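Local coordinates for protein Ulp1-like SUMO protease (Chaetomium thermophilum, PDB 6DG4) that probably removes SUMO from modified proteins as a thiol protease of the Ulp1 (peptidase C48) family, here represented by its catalytic domain, at residues 94-99 with 109-114; 128-133 with 141-146. All blocks are in the same frame, centred on the assembly; numbering follows the deposited sequence.

Contact 1 of 2, residues 94-99 with 109-114; sequences SFFWPR and GRLLRR. With SO4 (sulfate ion), chain B.
Leu111 reaches from helix 109-114 into the angle between Phe96 and Arg99, where the two short helices pack most closely. Its CD1 lies 3.7 Å from Phe96 CA and 4.0 Å from Arg99 CB, so a single methyl lies against the backbone of Phe96 and the root of the Arg99 side chain; leucine suits the place because its branch sets that methyl there while CB meets the ring. With Phe96 CG opposite the backbone N (chi1 -178°), the ring runs back past Leu111 and offers its edge: CD1 stands 4.0 Å from Leu111 CB. The next residue, buried Leu112, brings CD2 to 4.1 Å from Phe96 CE1. These are successive helices of the Ulp1-type cysteine protease domain, and no hydrogen bond joins residues 94-99 to 109-114. Towards solvent the contact thins. Exposed Phe95 only grazes Leu111, CB to CD1 4.5 Å, and its ring leads away. Arg99 lends CB and CG to Leu111 but sends NE to the carbonyl of Gly107. Beyond, Arg113 and Arg114 bind a sulfate ion, probably from the crystallisation liquor. Arg113 uses NE and NH2 on two oxygens, NE to O1 at 3.0 Å and nearly straight (171°), while Arg114 NH1 donates to O2 at 3.1 Å.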
ATOM      1  N   SER A  94       8.609  -4.510   3.882  1.00 12.05           N
ATOM      2  CA  SER A  94       8.310  -5.923   4.070  1.00 12.35           C
ATOM      3  C   SER A  94       8.965  -6.497   5.317  1.00 12.02           C
ATOM      4  O   SER A  94       8.645  -7.627   5.701  1.00 14.23           O
ATOM      5  CB  SER A  94       8.753  -6.718   2.836  1.00 14.68           C
ATOM      6  OG  SER A  94      10.164  -6.860   2.773  1.00 17.64           O
ATOM      7  N   PHE A  95       9.868  -5.757   5.951  1.00 11.41           N
ATOM      8  CA  PHE A  95      10.508  -6.235   7.166  1.00 10.71           C
ATOM      9  C   PHE A  95       9.669  -5.978   8.404  1.00  9.46           C
ATOM     10  O   PHE A  95       9.942  -6.575   9.449  1.00 10.31           O
ATOM     11  CB  PHE A  95      11.883  -5.582   7.315  1.00 12.16           C
ATOM     12  CG  PHE A  95      12.863  -6.012   6.259  1.00 15.96           C
ATOM     13  CD1 PHE A  95      13.629  -7.145   6.441  1.00 19.62           C
ATOM     14  CD2 PHE A  95      12.993  -5.307   5.074  1.00 17.00           C
ATOM     15  CE1 PHE A  95      14.521  -7.559   5.473  1.00 22.31           C
ATOM     16  CE2 PHE A  95      13.886  -5.717   4.100  1.00 20.87           C
ATOM     17  CZ  PHE A  95      14.646  -6.845   4.301  1.00 22.95           C
ATOM     18  N   PHE A  96       8.646  -5.130   8.320  1.00  9.21           N
ATOM     19  CA  PHE A  96       7.954  -4.738   9.539  1.00  9.32           C
ATOM     20  C   PHE A  96       7.120  -5.880  10.109  1.00  9.59           C
ATOM     21  O   PHE A  96       7.254  -6.228  11.286  1.00  9.89           O
ATOM     22  CB  PHE A  96       7.091  -3.503   9.324  1.00 10.34           C
ATOM     23  CG  PHE A  96       6.405  -3.054  10.570  1.00 11.02           C
ATOM     24  CD1 PHE A  96       7.112  -2.406  11.556  1.00 12.93           C
ATOM     25  CD2 PHE A  96       5.070  -3.317  10.776  1.00 14.87           C
ATOM     26  CE1 PHE A  96       6.495  -2.003  12.715  1.00 15.15           C
ATOM     27  CE2 PHE A  96       4.448  -2.922  11.942  1.00 17.00           C
ATOM     28  CZ  PHE A  96       5.160  -2.258  12.908  1.00 15.07           C
ATOM     29  N   TRP A  97       6.243  -6.469   9.306  1.00 10.28           N
ATOM     30  CA  TRP A  97       5.379  -7.515   9.848  1.00 11.10           C
ATOM     31  C   TRP A  97       6.180  -8.673  10.428  1.00 10.14           C
ATOM     32  O   TRP A  97       5.861  -9.116  11.544  1.00 11.18           O
ATOM     33  CB  TRP A  97       4.353  -7.965   8.806  1.00 11.60           C
ATOM     34  CG  TRP A  97       3.322  -8.889   9.376  1.00 10.96           C
ATOM     35  CD1 TRP A  97       3.211 -10.226   9.151  1.00 11.51           C
ATOM     36  CD2 TRP A  97       2.263  -8.544  10.277  1.00  9.71           C
ATOM     37  NE1 TRP A  97       2.148 -10.738   9.851  1.00 12.15           N
ATOM     38  CE2 TRP A  97       1.547  -9.725  10.550  1.00  9.73           C
ATOM     39  CE3 TRP A  97       1.853  -7.352  10.884  1.00 11.56           C
ATOM     40  CZ2 TRP A  97       0.443  -9.751  11.403  1.00 12.90           C
ATOM     41  CZ3 TRP A  97       0.748  -7.379  11.727  1.00 13.38           C
ATOM     42  CH2 TRP A  97       0.058  -8.568  11.974  1.00 13.99           C
ATOM     43  N   PRO A  98       7.207  -9.202   9.761  1.00 10.14           N
ATOM     44  CA  PRO A  98       8.010 -10.256  10.406  1.00 11.58           C
ATOM     45  C   PRO A  98       8.643  -9.807  11.713  1.00 10.94           C
ATOM     46  O   PRO A  98       8.717 -10.598  12.663  1.00 12.07           O
ATOM     47  CB  PRO A  98       9.051 -10.622   9.338  1.00 12.78           C
ATOM     48  CG  PRO A  98       8.549 -10.076   8.066  1.00 16.17           C
ATOM     49  CD  PRO A  98       7.591  -8.971   8.358  1.00 11.08           C
ATOM     50  N   ARG A  99       9.097  -8.554  11.791  1.00  9.76           N
ATOM     51  CA  ARG A  99       9.660  -8.045  13.036  1.00 10.16           C
ATOM     52  C   ARG A  99       8.601  -7.996  14.129  1.00 11.03           C
ATOM     53  O   ARG A  99       8.866  -8.349  15.285  1.00 11.45           O
ATOM     54  CB  ARG A  99      10.243  -6.652  12.800  1.00 13.03           C
ATOM     55  CG  ARG A  99      10.883  -6.026  14.027  1.00 19.37           C
ATOM     56  CD  ARG A  99      12.342  -6.361  14.082  1.00 22.64           C
ATOM     57  NE  ARG A  99      12.998  -5.824  15.268  1.00 25.68           N
ATOM     58  CZ  ARG A  99      14.273  -6.045  15.566  1.00 29.62           C
ATOM     59  NH1 ARG A  99      15.023  -6.781  14.758  1.00 31.54           N
ATOM     60  NH2 ARG A  99      14.802  -5.526  16.663  1.00 33.12           N
ATOM     61  N   GLY A 109      11.245  -0.538  17.373  1.00 22.87           N
ATOM     62  CA  GLY A 109      11.440   0.896  17.517  1.00 22.31           C
ATOM     63  C   GLY A 109      12.124   1.532  16.323  1.00 22.25           C
ATOM     64  O   GLY A 109      11.720   2.605  15.866  1.00 22.36           O
ATOM     65  N   ARG A 110      13.180   0.896  15.815  1.00 20.33           N
ATOM     66  CA  ARG A 110      13.899   1.460  14.678  1.00 19.24           C
ATOM     67  C   ARG A 110      12.988   1.564  13.463  1.00 18.15           C
ATOM     68  O   ARG A 110      12.988   2.586  12.766  1.00 17.94           O
ATOM     69  CB  ARG A 110      15.140   0.617  14.369  1.00 18.69           C
ATOM     70  CG  ARG A 110      15.956   1.105  13.187  1.00 28.53           C
ATOM     71  CD  ARG A 110      17.203   0.247  12.971  1.00 36.13           C
ATOM     72  N   LEU A 111      12.190   0.525  13.201  1.00 16.45           N
ATOM     73  CA  LEU A 111      11.307   0.559  12.040  1.00 13.19           C
ATOM     74  C   LEU A 111      10.204   1.599  12.215  1.00 12.78           C
ATOM     75  O   LEU A 111       9.859   2.304  11.263  1.00 11.81           O
ATOM     76  CB  LEU A 111      10.729  -0.828  11.758  1.00 12.88           C
ATOM     77  CG  LEU A 111      11.713  -1.904  11.293  1.00 14.12           C
ATOM     78  CD1 LEU A 111      10.967  -3.193  11.011  1.00 14.78           C
ATOM     79  CD2 LEU A 111      12.493  -1.467  10.058  1.00 17.01           C
ATOM     80  N   LEU A 112       9.650   1.723  13.426  1.00 12.81           N
ATOM     81  CA  LEU A 112       8.660   2.766  13.691  1.00 13.03           C
ATOM     82  C   LEU A 112       9.249   4.149  13.457  1.00 12.13           C
ATOM     83  O   LEU A 112       8.632   4.996  12.804  1.00 12.66           O
ATOM     84  CB  LEU A 112       8.130   2.639  15.120  1.00 14.44           C
ATOM     85  CG  LEU A 112       7.258   1.407  15.349  1.00 16.89           C
ATOM     86  CD1 LEU A 112       7.074   1.148  16.831  1.00 16.67           C
ATOM     87  CD2 LEU A 112       5.917   1.587  14.665  1.00 18.03           C
ATOM     88  N   ARG A 113      10.455   4.393  13.970  1.00 14.98           N
ATOM     89  CA  ARG A 113      11.083   5.698  13.792  1.00 16.14           C
ATOM     90  C   ARG A 113      11.369   5.986  12.323  1.00 16.59           C
ATOM     91  O   ARG A 113      11.192   7.121  11.864  1.00 14.93           O
ATOM     92  CB  ARG A 113      12.350   5.785  14.645  1.00 19.25           C
ATOM     93  CG  ARG A 113      12.057   5.874  16.132  1.00 22.14           C
ATOM     94  CD  ARG A 113      13.299   6.159  16.962  1.00 26.18           C
ATOM     95  NE  ARG A 113      14.298   5.091  16.908  1.00 29.21           N
ATOM     96  CZ  ARG A 113      14.309   4.021  17.702  1.00 30.90           C
ATOM     97  NH1 ARG A 113      13.358   3.849  18.612  1.00 32.88           N
ATOM     98  NH2 ARG A 113      15.270   3.115  17.580  1.00 30.50           N
ATOM     99  N   ARG A 114      11.792   4.972  11.562  1.00 14.65           N
ATOM    100  CA  ARG A 114      12.084   5.181  10.146  1.00 14.70           C
ATOM    101  C   ARG A 114      10.824   5.511   9.359  1.00 14.02           C
ATOM    102  O   ARG A 114      10.893   6.216   8.344  1.00 17.02           O
ATOM    103  CB  ARG A 114      12.781   3.951   9.566  1.00 17.94           C
ATOM    104  CG  ARG A 114      14.305   4.032   9.625  1.00 36.07           C
ATOM    105  CD  ARG A 114      14.969   2.674   9.429  1.00 45.88           C
ATOM    106  NE  ARG A 114      16.411   2.781   9.207  1.00119.46           N
ATOM    107  CZ  ARG A 114      17.294   3.160  10.129  1.00 89.01           C
ATOM    108  NH1 ARG A 114      16.894   3.488  11.350  1.00 90.84           N
ATOM    109  NH2 ARG A 114      18.584   3.219   9.827  1.00 84.27           N
TER
HETATM  110  S   SO4 B 301      17.891   4.617  15.128  1.00125.69           S
HETATM  111  O1  SO4 B 301      16.505   5.014  14.892  1.00 58.20           O
HETATM  112  O2  SO4 B 301      18.526   4.269  13.859  1.00 63.93           O
HETATM  113  O3  SO4 B 301      17.917   3.459  16.019  1.00 55.93           O
HETATM  114  O4  SO4 B 301      18.613   5.725  15.749  1.00 92.80           O

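Contact 2 of 2, residues 128-133 with 141-146; sequences ILIPIC and AVIRPG
Ile128 and Ile143 form a hydrogen-bonded pair in an antiparallel beta hairpin, whose strands 127-134 and 137-144 are neighbours in the mixed central sheet of the protease domain. Over these segments the strand directions differ by 164°, with the axes 4.9 Å apart at their closest.

Backbone bonds set the register. Ile128 N donates to Ile143 O at 2.8 Å and Ile143 N returns the bond to Ile128 O. A second pair of reciprocal bonds joins Ile130 and Ala141 in the same way. Between them sits the non-hydrogen-bonded pair Leu129 and Val142, where the CA-H of Val142 points at Ile128 O with a CA-to-O distance of 3.3 Å.

Apolar contacts divide between the two faces. Ile128, Ile130, Ala141 and Ile143 share one, and beta-branched isoleucines suit it because they fit extended strands and make a broad apolar surface. The small Ala141 lets its larger neighbours come close: its CB touches Ile130 CB and the CD1 of Ile132, 3.7 Å away. Helix 163-177 packs over this face, Leu169 meeting Ile130 and Ala141, and Val173 meeting Ile143. On the other face, Leu129 CD2 and Val142 CG2 meet at 4.2 Å, and Ile69 of helix 62-80 lies against Leu129.

Beyond the paired residues, Pro145 brings its rigid ring across the end of Ile128 at about a right angle, CG to CD1 3.9 Å. Diagonally between the pairs, Ile130 CG1 stands anti to its carbonyl carbon (chi1 -61°) and, with the chain extended beyond it (chi2 167°), CD1 comes to 4.0 Å from Ile143 CD1.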
ATOM      1  N   ILE A 128      -1.776   4.759   8.079  1.00  9.05           N
ATOM      2  CA  ILE A 128      -0.580   3.934   8.200  1.00  9.07           C
ATOM      3  C   ILE A 128      -0.823   2.665   7.393  1.00  8.85           C
ATOM      4  O   ILE A 128      -1.760   1.910   7.682  1.00 10.28           O
ATOM      5  CB  ILE A 128      -0.268   3.599   9.668  1.00  9.89           C
ATOM      6  CG1 ILE A 128      -0.054   4.884  10.476  1.00 10.56           C
ATOM      7  CG2 ILE A 128       0.949   2.682   9.753  1.00 10.58           C
ATOM      8  CD1 ILE A 128       0.098   4.645  11.972  1.00 11.51           C
ATOM      9  N   LEU A 129       0.018   2.431   6.388  1.00  9.06           N
ATOM     10  CA  LEU A 129      -0.111   1.294   5.484  1.00  9.80           C
ATOM     11  C   LEU A 129       0.926   0.235   5.849  1.00  9.02           C
ATOM     12  O   LEU A 129       2.131   0.503   5.806  1.00  9.76           O
ATOM     13  CB  LEU A 129       0.105   1.760   4.043  1.00  9.72           C
ATOM     14  CG  LEU A 129      -0.855   2.839   3.522  1.00  9.48           C
ATOM     15  CD1 LEU A 129      -0.369   3.359   2.171  1.00 11.23           C
ATOM     16  CD2 LEU A 129      -2.281   2.306   3.405  1.00 11.37           C
ATOM     17  N   ILE A 130       0.461  -0.956   6.202  1.00  9.99           N
ATOM     18  CA  ILE A 130       1.322  -2.051   6.630  1.00  9.69           C
ATOM     19  C   ILE A 130       1.080  -3.238   5.709  1.00  9.64           C
ATOM     20  O   ILE A 130       0.074  -3.939   5.828  1.00  9.58           O
ATOM     21  CB  ILE A 130       1.063  -2.430   8.102  1.00 11.42           C
ATOM     22  CG1 ILE A 130       1.356  -1.243   9.021  1.00 14.57           C
ATOM     23  CG2 ILE A 130       1.904  -3.640   8.497  1.00 12.95           C
ATOM     24  CD1 ILE A 130       0.839  -1.428  10.439  1.00 14.84           C
ATOM     25  N   PRO A 131       1.975  -3.482   4.750  1.00 10.10           N
ATOM     26  CA  PRO A 131       1.833  -4.668   3.896  1.00  9.99           C
ATOM     27  C   PRO A 131       2.212  -5.921   4.670  1.00 10.21           C
ATOM     28  O   PRO A 131       3.244  -5.963   5.341  1.00 13.77           O
ATOM     29  CB  PRO A 131       2.813  -4.410   2.742  1.00 12.76           C
ATOM     30  CG  PRO A 131       3.400  -3.063   2.964  1.00 18.09           C
ATOM     31  CD  PRO A 131       3.169  -2.696   4.401  1.00 12.51           C
ATOM     32  N   ILE A 132       1.372  -6.947   4.562  1.00  9.52           N
ATOM     33  CA  ILE A 132       1.522  -8.183   5.319  1.00 10.20           C
ATOM     34  C   ILE A 132       1.619  -9.335   4.335  1.00  9.96           C
ATOM     35  O   ILE A 132       0.743  -9.498   3.479  1.00 11.79           O
ATOM     36  CB  ILE A 132       0.327  -8.404   6.264  1.00 11.13           C
ATOM     37  CG1 ILE A 132       0.312  -7.333   7.357  1.00 12.13           C
ATOM     38  CG2 ILE A 132       0.374  -9.804   6.865  1.00 13.16           C
ATOM     39  CD1 ILE A 132      -0.891  -7.396   8.284  1.00 13.35           C
ATOM     40  N   CYS A 133       2.661 -10.146   4.467  1.00 10.39           N
ATOM     41  CA  CYS A 133       2.797 -11.348   3.656  1.00 11.18           C
ATOM     42  C   CYS A 133       2.914 -12.554   4.579  1.00 11.76           C
ATOM     43  O   CYS A 133       3.891 -12.676   5.324  1.00 13.79           O
ATOM     44  CB  CYS A 133       4.017 -11.255   2.747  1.00 12.52           C
ATOM     45  SG  CYS A 133       4.039 -12.556   1.492  1.00 16.85           S
ATOM     46  N   ALA A 141      -2.781  -4.190   6.125  1.00  8.87           N
ATOM     47  CA  ALA A 141      -3.284  -3.609   7.359  1.00  9.48           C
ATOM     48  C   ALA A 141      -3.255  -2.093   7.216  1.00  9.63           C
ATOM     49  O   ALA A 141      -2.327  -1.529   6.629  1.00  9.76           O
ATOM     50  CB  ALA A 141      -2.445  -4.052   8.557  1.00 12.06           C
ATOM     51  N   VAL A 142      -4.283  -1.442   7.744  1.00 10.14           N
ATOM     52  CA  VAL A 142      -4.412   0.007   7.673  1.00  9.43           C
ATOM     53  C   VAL A 142      -4.805   0.496   9.056  1.00  9.55           C
ATOM     54  O   VAL A 142      -5.845   0.094   9.590  1.00 11.89           O
ATOM     55  CB  VAL A 142      -5.454   0.448   6.631  1.00 10.39           C
ATOM     56  CG1 VAL A 142      -5.509   1.976   6.534  1.00 11.94           C
ATOM     57  CG2 VAL A 142      -5.146  -0.159   5.274  1.00 11.69           C
ATOM     58  N   ILE A 143      -3.981   1.347   9.637  1.00  9.26           N
ATOM     59  CA  ILE A 143      -4.333   2.043  10.864  1.00  9.51           C
ATOM     60  C   ILE A 143      -4.688   3.470  10.480  1.00  9.30           C
ATOM     61  O   ILE A 143      -3.974   4.107   9.692  1.00  9.77           O
ATOM     62  CB  ILE A 143      -3.184   1.998  11.884  1.00 10.10           C
ATOM     63  CG1 ILE A 143      -2.818   0.546  12.213  1.00 10.68           C
ATOM     64  CG2 ILE A 143      -3.572   2.756  13.148  1.00 10.37           C
ATOM     65  CD1 ILE A 143      -1.544   0.397  13.048  1.00 11.56           C
ATOM     66  N   ARG A 144      -5.805   3.964  11.006  1.00  9.93           N
ATOM     67  CA  ARG A 144      -6.278   5.320  10.728  1.00  9.81           C
ATOM     68  C   ARG A 144      -6.342   6.048  12.063  1.00 10.63           C
ATOM     69  O   ARG A 144      -7.379   6.032  12.745  1.00 10.31           O
ATOM     70  CB  ARG A 144      -7.624   5.286  10.012  1.00 10.56           C
ATOM     71  CG  ARG A 144      -7.578   4.509   8.699  1.00 11.37           C
ATOM     72  CD  ARG A 144      -8.952   4.384   8.079  1.00 12.87           C
ATOM     73  NE  ARG A 144      -9.241   5.491   7.182  1.00 12.92           N
ATOM     74  CZ  ARG A 144     -10.449   5.808   6.736  1.00 13.30           C
ATOM     75  NH1 ARG A 144     -11.515   5.141   7.162  1.00 15.23           N
ATOM     76  NH2 ARG A 144     -10.585   6.809   5.874  1.00 16.18           N
ATOM     77  N   PRO A 145      -5.244   6.680  12.490  1.00  9.73           N
ATOM     78  CA  PRO A 145      -5.206   7.212  13.864  1.00  9.13           C
ATOM     79  C   PRO A 145      -6.233   8.289  14.154  1.00  9.69           C
ATOM     80  O   PRO A 145      -6.761   8.331  15.270  1.00 10.82           O
ATOM     81  CB  PRO A 145      -3.764   7.728  13.990  1.00  9.40           C
ATOM     82  CG  PRO A 145      -2.989   6.831  13.053  1.00  9.98           C
ATOM     83  CD  PRO A 145      -3.908   6.701  11.864  1.00 10.40           C
ATOM     84  N   GLY A 146      -6.520   9.178  13.203  1.00 10.80           N
ATOM     85  CA  GLY A 146      -7.529  10.197  13.445  1.00 11.89           C
ATOM     86  C   GLY A 146      -8.906   9.611  13.671  1.00 10.87           C
ATOM     87  O   GLY A 146      -9.740  10.212  14.356  1.00 11.75           O
TER

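How the contacts relate
Contact 1 closes before contact 2 opens, and strand 127-134 is the next regular element after helix 109-114. Their centres lie about 13 Å apart within the same Ulp1-type catalytic domain, the centre of contact 2 about 8 Å and that of contact 1 about 15 Å from the centre of the chain. Helix 96-103 bridges them: Phe96 CD2 packs on Ile130 CG2 at 3.9 Å, and Trp97 NE1, hydrogen-bonded to Glu134, lies 3.6 Å from Ile132 CG2. Helix 163-177 also touches both contacts, through Leu172 on Phe96, while Val165 meets both Trp97 and Ile132. The hairpin, the helix against it and helix 109-114 outside thus form successive layers, from a buried sheet to an arginine-rich surface.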